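Local structure of glycoside Hydrolase Family 43_12 (7JVH) at residues Asn424-His436 with Leu461-Leu473. The protein is a family 43 glycoside hydrolase from a capybara gut metagenome that probably cleaves glycosidic bonds in plant cell-wall polysaccharides. Residues are numbered along the deposited sequence; the frame is centred on the assembly and turned at random.
Sequences NITEVQPISALFH and LICYQNEACNYVL
I425 reaches tip to tip toward V472 and I462, its CD1 lying 3.4 Å from V472 CG2 and 3.7 Å from I462 CG2. With CG1 anti to the backbone N (chi1 -157°), the extended branch slides past Y464, and I425 CG1 meets that ring at its edge, 4.0 Å from Y464 CE2. The F435 and Y464 side chains cross at about a right angle, while their ring planes are inclined at 41°. I462 CG2 lies in the F435 ring plane, at its edge, 3.8 Å from F435 CE1. Beside this apolar cluster, N470 OD1 touches I425 CG2. N466 O accepts from both C469 N and N470 ND2, the latter at 3.2 Å, nearly straight (168°) and on a carbonyl lone pair. Were N470 replaced by alanine, N466 O would probably lose its side-chain donor and a gap would open beside I425. Where the N424-E427 and N466-C469 turns meet, T426 CA makes a CA-H...O contact of 3.0 Å with E467 O, and the E467 carboxylate forms a salt bridge with R401. The 424-432 loop and edge strand 433-437 thus pack against the 458-464/469-477 hairpin, with a classic bulge at Q465 and N466 opposite C469, in the concanavalin A-like beta-sandwich domain.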
loop_
_atom_site.group_PDB
_atom_site.type_symbol
_atom_site.label_atom_id
_atom_site.label_comp_id
_atom_site.label_asym_id
_atom_site.label_seq_id
_atom_site.Cartn_x
_atom_site.Cartn_y
_atom_site.Cartn_z
ATOM N N ASN A 424 -14.587 -10.793 -15.992
ATOM C CA ASN A 424 -14.097 -11.915 -15.215
ATOM C C ASN A 424 -12.789 -11.513 -14.520
ATOM O O ASN A 424 -12.261 -10.444 -14.737
ATOM C CB ASN A 424 -13.991 -13.203 -16.051
ATOM C CG ASN A 424 -12.802 -13.230 -16.981
ATOM O OD1 ASN A 424 -11.715 -12.716 -16.670
ATOM N ND2 ASN A 424 -12.992 -13.853 -18.141
ATOM N N ILE A 425 -12.286 -12.385 -13.648
ATOM C CA ILE A 425 -11.168 -12.045 -12.782
ATOM C C ILE A 425 -9.807 -11.769 -13.467
ATOM O O ILE A 425 -8.967 -11.068 -12.896
ATOM C CB ILE A 425 -11.014 -13.073 -11.635
ATOM C CG1 ILE A 425 -10.262 -12.424 -10.472
ATOM C CG2 ILE A 425 -10.333 -14.356 -12.114
ATOM C CD1 ILE A 425 -10.279 -13.253 -9.205
ATOM N N THR A 426 -9.623 -12.293 -14.683
ATOM C CA THR A 426 -8.346 -12.243 -15.383
ATOM C C THR A 426 -8.151 -10.973 -16.229
ATOM O O THR A 426 -7.122 -10.815 -16.868
ATOM C CB THR A 426 -8.209 -13.480 -16.293
ATOM O OG1 THR A 426 -9.272 -13.482 -17.261
ATOM C CG2 THR A 426 -8.247 -14.743 -15.467
ATOM N N GLU A 427 -9.149 -10.082 -16.203
ATOM C CA GLU A 427 -9.208 -8.929 -17.074
ATOM C C GLU A 427 -8.679 -7.683 -16.414
ATOM O O GLU A 427 -8.864 -7.493 -15.219
ATOM C CB GLU A 427 -10.640 -8.677 -17.518
ATOM C CG GLU A 427 -11.183 -9.743 -18.448
ATOM C CD GLU A 427 -12.587 -9.456 -18.907
ATOM O OE1 GLU A 427 -12.849 -8.354 -19.422
ATOM O OE2 GLU A 427 -13.434 -10.350 -18.753
ATOM N N VAL A 428 -8.043 -6.813 -17.225
ATOM C CA VAL A 428 -7.603 -5.498 -16.791
ATOM C C VAL A 428 -8.821 -4.572 -16.916
ATOM O O VAL A 428 -8.928 -3.738 -17.807
ATOM C CB VAL A 428 -6.401 -5.016 -17.619
ATOM C CG1 VAL A 428 -5.944 -3.625 -17.182
ATOM C CG2 VAL A 428 -5.276 -6.050 -17.545
ATOM N N GLN A 429 -9.748 -4.738 -15.968
ATOM C CA GLN A 429 -11.055 -4.089 -15.963
ATOM C C GLN A 429 -11.486 -4.032 -14.504
ATOM O O GLN A 429 -10.920 -4.734 -13.672
ATOM C CB GLN A 429 -12.069 -4.948 -16.745
ATOM C CG GLN A 429 -11.840 -5.026 -18.248
ATOM C CD GLN A 429 -12.112 -3.709 -18.927
ATOM O OE1 GLN A 429 -13.225 -3.193 -18.813
ATOM N NE2 GLN A 429 -11.112 -3.150 -19.656
ATOM N N PRO A 430 -12.490 -3.208 -14.139
ATOM C CA PRO A 430 -13.059 -3.275 -12.788
ATOM C C PRO A 430 -13.791 -4.607 -12.585
ATOM O O PRO A 430 -14.521 -5.018 -13.470
ATOM C CB PRO A 430 -14.042 -2.092 -12.752
ATOM C CG PRO A 430 -14.298 -1.744 -14.181
ATOM C CD PRO A 430 -13.103 -2.173 -14.987
ATOM N N ILE A 431 -13.554 -5.265 -11.444
ATOM C CA ILE A 431 -14.225 -6.520 -11.085
ATOM C C ILE A 431 -15.015 -6.358 -9.780
ATOM O O ILE A 431 -14.648 -5.564 -8.928
ATOM C CB ILE A 431 -13.248 -7.714 -10.983
ATOM C CG1 ILE A 431 -12.131 -7.455 -9.978
ATOM C CG2 ILE A 431 -12.646 -8.009 -12.338
ATOM C CD1 ILE A 431 -11.196 -8.631 -9.792
ATOM N N SER A 432 -16.118 -7.098 -9.669
ATOM C CA SER A 432 -17.024 -7.013 -8.532
ATOM C C SER A 432 -16.495 -7.883 -7.398
ATOM O O SER A 432 -16.940 -9.004 -7.206
ATOM C CB SER A 432 -18.443 -7.421 -8.933
ATOM O OG SER A 432 -18.411 -8.585 -9.730
ATOM N N ALA A 433 -15.521 -7.343 -6.672
ATOM C CA ALA A 433 -14.872 -7.988 -5.550
ATOM C C ALA A 433 -14.377 -6.928 -4.549
ATOM O O ALA A 433 -13.938 -5.861 -4.938
ATOM C CB ALA A 433 -13.730 -8.849 -6.039
ATOM N N LEU A 434 -14.496 -7.232 -3.252
ATOM C CA LEU A 434 -14.025 -6.363 -2.178
ATOM C C LEU A 434 -12.886 -7.067 -1.467
ATOM O O LEU A 434 -12.998 -8.247 -1.143
ATOM C CB LEU A 434 -15.149 -6.007 -1.206
ATOM C CG LEU A 434 -14.984 -4.731 -0.392
ATOM C CD1 LEU A 434 -14.817 -3.519 -1.285
ATOM C CD2 LEU A 434 -16.171 -4.554 0.540
ATOM N N PHE A 435 -11.782 -6.329 -1.248
ATOM C CA PHE A 435 -10.509 -6.903 -0.870
ATOM C C PHE A 435 -9.940 -6.284 0.399
ATOM O O PHE A 435 -10.137 -5.100 0.693
ATOM C CB PHE A 435 -9.481 -6.730 -1.984
ATOM C CG PHE A 435 -9.678 -7.661 -3.154
ATOM C CD1 PHE A 435 -9.498 -9.031 -3.011
ATOM C CD2 PHE A 435 -10.021 -7.159 -4.411
ATOM C CE1 PHE A 435 -9.667 -9.879 -4.077
ATOM C CE2 PHE A 435 -10.192 -8.011 -5.486
ATOM C CZ PHE A 435 -10.010 -9.369 -5.330
ATOM N N HIS A 436 -9.207 -7.129 1.130
ATOM C CA HIS A 436 -8.502 -6.800 2.342
ATOM C C HIS A 436 -7.064 -7.199 2.069
ATOM O O HIS A 436 -6.814 -8.295 1.563
ATOM C CB HIS A 436 -9.071 -7.614 3.500
ATOM C CG HIS A 436 -8.510 -7.244 4.840
ATOM N ND1 HIS A 436 -7.223 -7.566 5.220
ATOM C CD2 HIS A 436 -9.060 -6.583 5.889
ATOM C CE1 HIS A 436 -7.013 -7.120 6.444
ATOM N NE2 HIS A 436 -8.107 -6.518 6.868
ATOM N N LEU A 461 -14.609 -16.647 -2.731
ATOM C CA LEU A 461 -13.504 -16.147 -1.938
ATOM C C LEU A 461 -12.269 -16.124 -2.812
ATOM O O LEU A 461 -12.003 -17.087 -3.526
ATOM C CB LEU A 461 -13.291 -17.086 -0.727
ATOM C CG LEU A 461 -12.026 -16.920 0.105
ATOM C CD1 LEU A 461 -12.077 -15.649 0.941
ATOM C CD2 LEU A 461 -11.852 -18.148 0.971
ATOM N N ILE A 462 -11.497 -15.038 -2.713
ATOM C CA ILE A 462 -10.391 -14.753 -3.624
ATOM C C ILE A 462 -9.106 -14.383 -2.881
ATOM O O ILE A 462 -9.129 -13.567 -1.957
ATOM C CB ILE A 462 -10.725 -13.567 -4.556
ATOM C CG1 ILE A 462 -12.078 -13.767 -5.231
ATOM C CG2 ILE A 462 -9.620 -13.393 -5.591
ATOM C CD1 ILE A 462 -12.519 -12.604 -6.074
ATOM N N CYS A 463 -7.992 -14.989 -3.311
ATOM C CA CYS A 463 -6.639 -14.553 -2.995
ATOM C C CYS A 463 -6.011 -14.027 -4.316
ATOM O O CYS A 463 -5.878 -14.774 -5.292
ATOM C CB CYS A 463 -5.828 -15.710 -2.394
ATOM S SG CYS A 463 -6.586 -16.485 -0.929
ATOM N N TYR A 464 -5.627 -12.742 -4.314
ATOM C CA TYR A 464 -5.323 -11.974 -5.517
ATOM C C TYR A 464 -4.002 -11.216 -5.391
ATOM O O TYR A 464 -3.848 -10.379 -4.508
ATOM C CB TYR A 464 -6.437 -10.945 -5.720
ATOM C CG TYR A 464 -6.439 -10.204 -7.041
ATOM C CD1 TYR A 464 -5.699 -9.028 -7.219
ATOM C CD2 TYR A 464 -7.245 -10.632 -8.095
ATOM C CE1 TYR A 464 -5.729 -8.342 -8.425
ATOM C CE2 TYR A 464 -7.304 -9.932 -9.286
ATOM C CZ TYR A 464 -6.529 -8.793 -9.450
ATOM O OH TYR A 464 -6.513 -8.070 -10.633
ATOM N N GLN A 465 -3.064 -11.497 -6.301
ATOM C CA GLN A 465 -1.857 -10.688 -6.490
ATOM C C GLN A 465 -2.075 -9.766 -7.697
ATOM O O GLN A 465 -2.009 -8.538 -7.579
ATOM C CB GLN A 465 -0.643 -11.592 -6.679
ATOM C CG GLN A 465 0.670 -10.922 -7.082
ATOM C CD GLN A 465 1.028 -9.692 -6.246
ATOM O OE1 GLN A 465 1.169 -8.620 -6.812
ATOM N NE2 GLN A 465 1.161 -9.832 -4.921
ATOM N N ASN A 466 -2.360 -10.370 -8.851
ATOM C CA ASN A 466 -2.854 -9.645 -10.019
ATOM C C ASN A 466 -3.852 -10.493 -10.826
ATOM O O ASN A 466 -4.112 -11.667 -10.502
ATOM C CB ASN A 466 -1.699 -9.091 -10.890
ATOM C CG ASN A 466 -0.913 -10.151 -11.603
ATOM O OD1 ASN A 466 -1.468 -11.035 -12.255
ATOM N ND2 ASN A 466 0.402 -10.051 -11.506
ATOM N N GLU A 467 -4.414 -9.881 -11.869
ATOM C CA GLU A 467 -5.458 -10.489 -12.684
ATOM C C GLU A 467 -5.098 -11.893 -13.221
ATOM O O GLU A 467 -5.981 -12.672 -13.550
ATOM C CB GLU A 467 -5.843 -9.579 -13.848
ATOM C CG GLU A 467 -4.672 -9.186 -14.767
ATOM C CD GLU A 467 -3.915 -7.931 -14.344
ATOM O OE1 GLU A 467 -4.300 -7.254 -13.376
ATOM O OE2 GLU A 467 -2.952 -7.595 -15.027
ATOM N N ALA A 468 -3.802 -12.200 -13.304
ATOM C CA ALA A 468 -3.297 -13.481 -13.807
ATOM C C ALA A 468 -2.487 -14.249 -12.760
ATOM O O ALA A 468 -1.798 -15.217 -13.076
ATOM C CB ALA A 468 -2.448 -13.253 -15.059
ATOM N N CYS A 469 -2.580 -13.800 -11.504
ATOM C CA CYS A 469 -1.913 -14.420 -10.366
ATOM C C CYS A 469 -2.892 -14.386 -9.214
ATOM O O CYS A 469 -2.843 -13.492 -8.354
ATOM C CB CYS A 469 -0.623 -13.662 -10.043
ATOM S SG CYS A 469 0.764 -14.115 -11.126
ATOM N N ASN A 470 -3.811 -15.361 -9.217
ATOM C CA ASN A 470 -4.863 -15.439 -8.219
ATOM C C ASN A 470 -5.406 -16.843 -8.011
ATOM O O ASN A 470 -5.261 -17.711 -8.880
ATOM C CB ASN A 470 -6.000 -14.476 -8.564
ATOM C CG ASN A 470 -6.618 -14.744 -9.932
ATOM O OD1 ASN A 470 -7.355 -15.715 -10.117
ATOM N ND2 ASN A 470 -6.343 -13.859 -10.889
ATOM N N TYR A 471 -5.999 -17.053 -6.828
ATOM C CA TYR A 471 -6.724 -18.264 -6.468
ATOM C C TYR A 471 -8.152 -17.879 -6.120
ATOM O O TYR A 471 -8.376 -16.924 -5.385
ATOM C CB TYR A 471 -6.083 -18.938 -5.265
ATOM C CG TYR A 471 -4.666 -19.408 -5.482
ATOM C CD1 TYR A 471 -4.326 -20.142 -6.602
ATOM C CD2 TYR A 471 -3.678 -19.159 -4.541
ATOM C CE1 TYR A 471 -3.025 -20.581 -6.808
ATOM C CE2 TYR A 471 -2.379 -19.596 -4.741
ATOM C CZ TYR A 471 -2.067 -20.310 -5.881
ATOM O OH TYR A 471 -0.793 -20.774 -6.086
ATOM N N VAL A 472 -9.116 -18.622 -6.674
ATOM C CA VAL A 472 -10.536 -18.319 -6.526
ATOM C C VAL A 472 -11.320 -19.600 -6.231
ATOM O O VAL A 472 -11.139 -20.611 -6.909
ATOM C CB VAL A 472 -11.105 -17.672 -7.792
ATOM C CG1 VAL A 472 -12.522 -17.187 -7.539
ATOM C CG2 VAL A 472 -10.239 -16.534 -8.252
ATOM N N LEU A 473 -12.175 -19.536 -5.199
ATOM C CA LEU A 473 -13.107 -20.594 -4.829
ATOM C C LEU A 473 -14.499 -19.999 -4.874
ATOM O O LEU A 473 -14.795 -19.059 -4.153
ATOM C CB LEU A 473 -12.811 -21.101 -3.422
ATOM C CG LEU A 473 -13.741 -22.185 -2.838
ATOM C CD1 LEU A 473 -13.535 -23.536 -3.522
ATOM C CD2 LEU A 473 -13.526 -22.331 -1.337
#